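Local coordinates for universal stress protein (Archaeoglobus fulgidus, PDB 6HCD) that is of unknown precise function but belongs to the universal stress protein family, whose members share an alpha/beta fold and in many cases bind ATP, at residues A[111-115]-A[116-120]; A[124-127]-A[128-132]. All coordinates share one frame; numbering follows the deposited sequence.

Contact 1. Residues A[111-115]-A[116-120]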
loop_
_atom_site.group_PDB
_atom_site.type_symbol
_atom_site.label_atom_id
_atom_site.label_comp_id
_atom_site.label_asym_id
_atom_site.label_seq_id
_atom_site.Cartn_x
_atom_site.Cartn_y
_atom_site.Cartn_z
ATOM N N ASP A 111 10.682 -11.383 0.013
ATOM C CA ASP A 111 11.215 -12.453 -0.831
ATOM C C ASP A 111 10.101 -13.438 -1.208
ATOM O O ASP A 111 10.020 -13.860 -2.343
ATOM C CB ASP A 111 12.377 -13.171 -0.141
ATOM C CG ASP A 111 13.629 -12.323 -0.039
ATOM O OD1 ASP A 111 13.677 -11.256 -0.687
ATOM O OD2 ASP A 111 14.528 -12.729 0.705
ATOM N N PHE A 112 9.247 -13.799 -0.240
ATOM C CA PHE A 112 8.121 -14.687 -0.490
ATOM C C PHE A 112 7.227 -14.120 -1.604
ATOM O O PHE A 112 6.838 -14.853 -2.520
ATOM C CB PHE A 112 7.285 -14.908 0.776
ATOM C CG PHE A 112 6.131 -15.851 0.564
ATOM C CD1 PHE A 112 6.340 -17.219 0.534
ATOM C CD2 PHE A 112 4.844 -15.376 0.345
ATOM C CE1 PHE A 112 5.288 -18.090 0.319
ATOM C CE2 PHE A 112 3.787 -16.251 0.141
ATOM C CZ PHE A 112 4.017 -17.605 0.104
ATOM N N ALA A 113 6.891 -12.826 -1.505
ATOM C CA ALA A 113 6.039 -12.154 -2.483
ATOM C C ALA A 113 6.662 -12.241 -3.888
ATOM O O ALA A 113 5.955 -12.465 -4.855
ATOM C CB ALA A 113 5.811 -10.725 -2.073
ATOM N N ASP A 114 7.978 -12.063 -3.978
ATOM C CA ASP A 114 8.693 -12.200 -5.278
ATOM C C ASP A 114 8.651 -13.658 -5.759
ATOM O O ASP A 114 8.442 -13.925 -6.934
ATOM C CB ASP A 114 10.125 -11.677 -5.173
ATOM C CG ASP A 114 10.223 -10.169 -5.063
ATOM O OD1 ASP A 114 9.216 -9.488 -5.367
ATOM O OD2 ASP A 114 11.300 -9.684 -4.652
ATOM N N GLU A 115 8.831 -14.604 -4.834
ATOM C CA GLU A 115 8.901 -16.031 -5.164
ATOM C C GLU A 115 7.569 -16.510 -5.763
ATOM O O GLU A 115 7.576 -17.360 -6.638
ATOM C CB GLU A 115 9.285 -16.854 -3.935
ATOM C CG GLU A 115 10.742 -16.692 -3.537
ATOM C CD GLU A 115 11.060 -16.903 -2.065
ATOM O OE1 GLU A 115 10.207 -17.422 -1.340
ATOM O OE2 GLU A 115 12.158 -16.529 -1.650
ATOM N N VAL A 116 6.437 -15.980 -5.281
ATOM C CA VAL A 116 5.114 -16.430 -5.733
ATOM C C VAL A 116 4.534 -15.459 -6.770
ATOM O O VAL A 116 3.384 -15.631 -7.177
ATOM C CB VAL A 116 4.137 -16.659 -4.566
ATOM C CG1 VAL A 116 4.704 -17.651 -3.569
ATOM C CG2 VAL A 116 3.733 -15.358 -3.889
ATOM N N ASP A 117 5.311 -14.453 -7.180
ATOM C CA ASP A 117 4.896 -13.455 -8.166
ATOM C C ASP A 117 3.566 -12.803 -7.746
ATOM O O ASP A 117 2.619 -12.742 -8.535
ATOM C CB ASP A 117 4.804 -14.067 -9.567
ATOM C CG ASP A 117 4.727 -13.042 -10.694
ATOM O OD1 ASP A 117 5.188 -11.908 -10.502
ATOM O OD2 ASP A 117 4.197 -13.387 -11.758
ATOM N N ALA A 118 3.516 -12.314 -6.496
ATOM C CA ALA A 118 2.299 -11.761 -5.896
ATOM C C ALA A 118 1.849 -10.517 -6.665
ATOM O O ALA A 118 2.696 -9.741 -7.172
ATOM C CB ALA A 118 2.556 -11.418 -4.442
ATOM N N ILE A 119 0.531 -10.318 -6.737
ATOM C CA ILE A 119 -0.045 -9.095 -7.320
ATOM C C ILE A 119 0.261 -7.924 -6.374
ATOM O O ILE A 119 0.559 -6.805 -6.809
ATOM C CB ILE A 119 -1.565 -9.245 -7.544
ATOM C CG1 ILE A 119 -1.885 -10.309 -8.596
ATOM C CG2 ILE A 119 -2.184 -7.904 -7.906
ATOM C CD1 ILE A 119 -3.357 -10.595 -8.783
ATOM N N ALA A 120 0.138 -8.191 -5.068
ATOM C CA ALA A 120 0.400 -7.189 -4.046
ATOM C C ALA A 120 0.620 -7.887 -2.704
ATOM O O ALA A 120 0.251 -9.066 -2.528
ATOM C CB ALA A 120 -0.752 -6.207 -3.958
HETATM O O HOH W 1 8.168 -12.120 -8.788
#
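Phe112 and Val116, one helical turn apart, make the main apolar contact where helix 105-115 ends. The valine's CG1 lies over one face of the ring, offset toward the rim, 4.0 Å from the ring centroid and nearest to CZ of Phe112; this is a CH-pi contact. A chi1 of -179° places CG of Phe112 opposite its backbone N and swings the ring toward the end of the helix. Both side chains also pack on Tyr57 and Val28 of the sheet, and a flat aromatic and a beta-branched residue suit this interface between helix and sheet. Beyond them, CB of Ala113 meets CB of Ala118 at 4.1 Å, and two methyls suit this buried spot because the backbone must double back here.

Backbone hydrogen bonds close the last turn. Val116 N donates to Phe112 O (3.0 Å), the final bond of alpha-helical spacing. Ala118 N then reaches back to Ala113 O at 2.9 Å, almost straight at 176° and in the carbonyl plane. Asp117 N bonds to Asp114 O at 3.2 Å, but from well above the carbonyl plane, a poorer approach. A water donates to Asp114 O at 2.6 Å and, more weakly, to Asp117 OD1.

Charged side chains stay on the outer side: Asp114 forms a salt bridge with Lys149 and a hydrogen bond with Asn148, and Glu115 a salt bridge with Arg101. Asp117 adopts positive phi (54°), a conformation that aspartate tolerates better than a beta-branched residue. That reversal and the paired bonds from residues 117 and 118 back to 114 and 113 define a Schellman motif, with the alanine-alanine contact as its customary apolar pairing, here turning the helix of an alpha/beta unit into strand 120-128.

Contact 2. Residues A[124-127]-A[128-132]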
loop_
_atom_site.group_PDB
_atom_site.type_symbol
_atom_site.label_atom_id
_atom_site.label_comp_id
_atom_site.label_asym_id
_atom_site.label_seq_id
_atom_site.Cartn_x
_atom_site.Cartn_y
_atom_site.Cartn_z
ATOM N N GLY A 124 -0.635 -4.685 7.775
ATOM C CA GLY A 124 -1.154 -3.768 8.772
ATOM C C GLY A 124 -0.093 -2.773 9.231
ATOM O O GLY A 124 1.092 -3.078 9.304
ATOM N N ILE A 125 -0.547 -1.557 9.504
ATOM C CA ILE A 125 0.247 -0.420 9.958
ATOM C C ILE A 125 -0.235 -0.057 11.360
ATOM O O ILE A 125 -1.416 0.108 11.536
ATOM C CB ILE A 125 0.009 0.800 9.040
ATOM C CG1 ILE A 125 0.336 0.515 7.580
ATOM C CG2 ILE A 125 0.740 2.033 9.539
ATOM C CD1 ILE A 125 1.681 -0.061 7.376
ATOM N N ARG A 126 0.713 0.184 12.273
ATOM C CA ARG A 126 0.416 0.380 13.685
ATOM C C ARG A 126 -0.195 1.766 13.907
ATOM O O ARG A 126 -0.993 1.962 14.834
ATOM C CB ARG A 126 1.688 0.189 14.516
ATOM C CG ARG A 126 2.033 -1.262 14.811
ATOM C CD ARG A 126 3.003 -1.406 15.974
ATOM N NE ARG A 126 2.537 -0.748 17.197
ATOM C CZ ARG A 126 3.322 -0.356 18.196
ATOM N NH1 ARG A 126 4.615 -0.625 18.164
ATOM N NH2 ARG A 126 2.814 0.312 19.217
ATOM N N LYS A 127 0.214 2.718 13.065
ATOM C CA LYS A 127 -0.312 4.087 13.036
ATOM C C LYS A 127 0.173 4.926 14.236
ATOM O O LYS A 127 0.824 5.949 14.019
ATOM C CB LYS A 127 -1.840 4.095 12.934
ATOM C CG LYS A 127 -2.454 5.441 12.573
ATOM C CD LYS A 127 -2.299 5.854 11.133
ATOM C CE LYS A 127 -3.374 6.825 10.684
ATOM N NZ LYS A 127 -3.342 8.087 11.458
ATOM N N ARG A 128 -0.175 4.565 15.479
ATOM C CA ARG A 128 0.134 5.417 16.638
ATOM C C ARG A 128 0.889 4.607 17.692
ATOM O O ARG A 128 0.576 3.449 17.932
ATOM C CB ARG A 128 -1.137 6.028 17.245
ATOM C CG ARG A 128 -1.851 6.989 16.309
ATOM C CD ARG A 128 -2.071 8.366 16.884
ATOM N NE ARG A 128 -2.624 9.271 15.882
ATOM C CZ ARG A 128 -2.091 10.437 15.529
ATOM N NH1 ARG A 128 -0.976 10.860 16.095
ATOM N NH2 ARG A 128 -2.673 11.186 14.607
ATOM N N SER A 129 1.882 5.243 18.320
ATOM C CA SER A 129 2.582 4.678 19.451
ATOM C C SER A 129 1.745 4.910 20.710
ATOM O O SER A 129 0.807 5.715 20.694
ATOM C CB SER A 129 3.967 5.283 19.579
ATOM O OG SER A 129 3.914 6.574 20.155
ATOM N N PRO A 130 2.100 4.264 21.853
ATOM C CA PRO A 130 1.475 4.568 23.142
ATOM C C PRO A 130 1.478 6.060 23.513
ATOM O O PRO A 130 0.575 6.491 24.217
ATOM C CB PRO A 130 2.325 3.765 24.145
ATOM C CG PRO A 130 2.812 2.581 23.334
ATOM C CD PRO A 130 3.071 3.156 21.956
ATOM N N THR A 131 2.454 6.829 23.000
ATOM C CA THR A 131 2.578 8.257 23.278
ATOM C C THR A 131 2.093 9.100 22.087
ATOM O O THR A 131 2.382 10.292 22.053
ATOM C CB THR A 131 4.018 8.622 23.667
ATOM O OG1 THR A 131 4.896 8.238 22.604
ATOM C CG2 THR A 131 4.447 7.957 24.955
ATOM N N GLY A 132 1.332 8.498 21.162
ATOM C CA GLY A 132 0.617 9.238 20.134
ATOM C C GLY A 132 1.492 9.602 18.943
ATOM O O GLY A 132 1.056 10.377 18.083
HETATM O O HOH W 2 -4.255 7.905 14.500
#
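At Lys127 a chi1 of -166° sets CG beside the carbonyl carbon, and further bends at chi2 and chi4, with one at chi2 of Arg128, lay the two chains side by side, pointing the same way. Their like charges come close, Lys127 NZ standing 4.5 Å from Arg128 NH2, but a water accepts from both Lys127 NZ (3.2 Å) and Arg128 NE, which probably eases the repulsion. Arg128 NH1 donates to Gly132 O at 2.9 Å, the oxygen lying in the guanidinium plane, tying the arginine to the far end of the turn.

Lys127 has positive phi (73°), and Arg128 N bonds to Arg126 O at 2.8 Å: a classic gamma turn that kinks strand 120-128. Gly124 and Lys127 probably correspond to the first two glycine positions of the family's G-2x-G-9x-G-(S/T) signature, the second being lysine here.

Pro130, whose ring restricts phi, suits the second position of the type I turn from Ser129 to Gly132, and the positive phi of Gly132 is easy for a residue without a side chain. Arg126 NH2 approaches Pro130 CD at 4.0 Å, CD lying at the guanidinium edge, near its plane. Ser129 OG hydrogen-bonds to Thr131 OG1 and accepts from Lys133 N.

Contacts 1 and 2 follow one another along the chain, joined by strand 120-128: contact 1 leads into its start and contact 2 takes in its far end. Their centres are 27 Å apart, on opposite sides of the chain's centre, and they do not touch. Contact 1 is partly buried, with a bound acetate about 3 Å from the Phe112 side chain. Contact 2 lies at the surface, spanning the strand's C-terminal end, the usual ligand side of such alpha/beta folds, and the loop after it; Gly124 O is hydrogen-bonded to an unidentified ligand, about 6 Å from the Arg126 side chain. Both molecules probably come from the crystallisation liquor. Ile125 and Lys127 of contact 2 also pack on Leu145 of the second subunit.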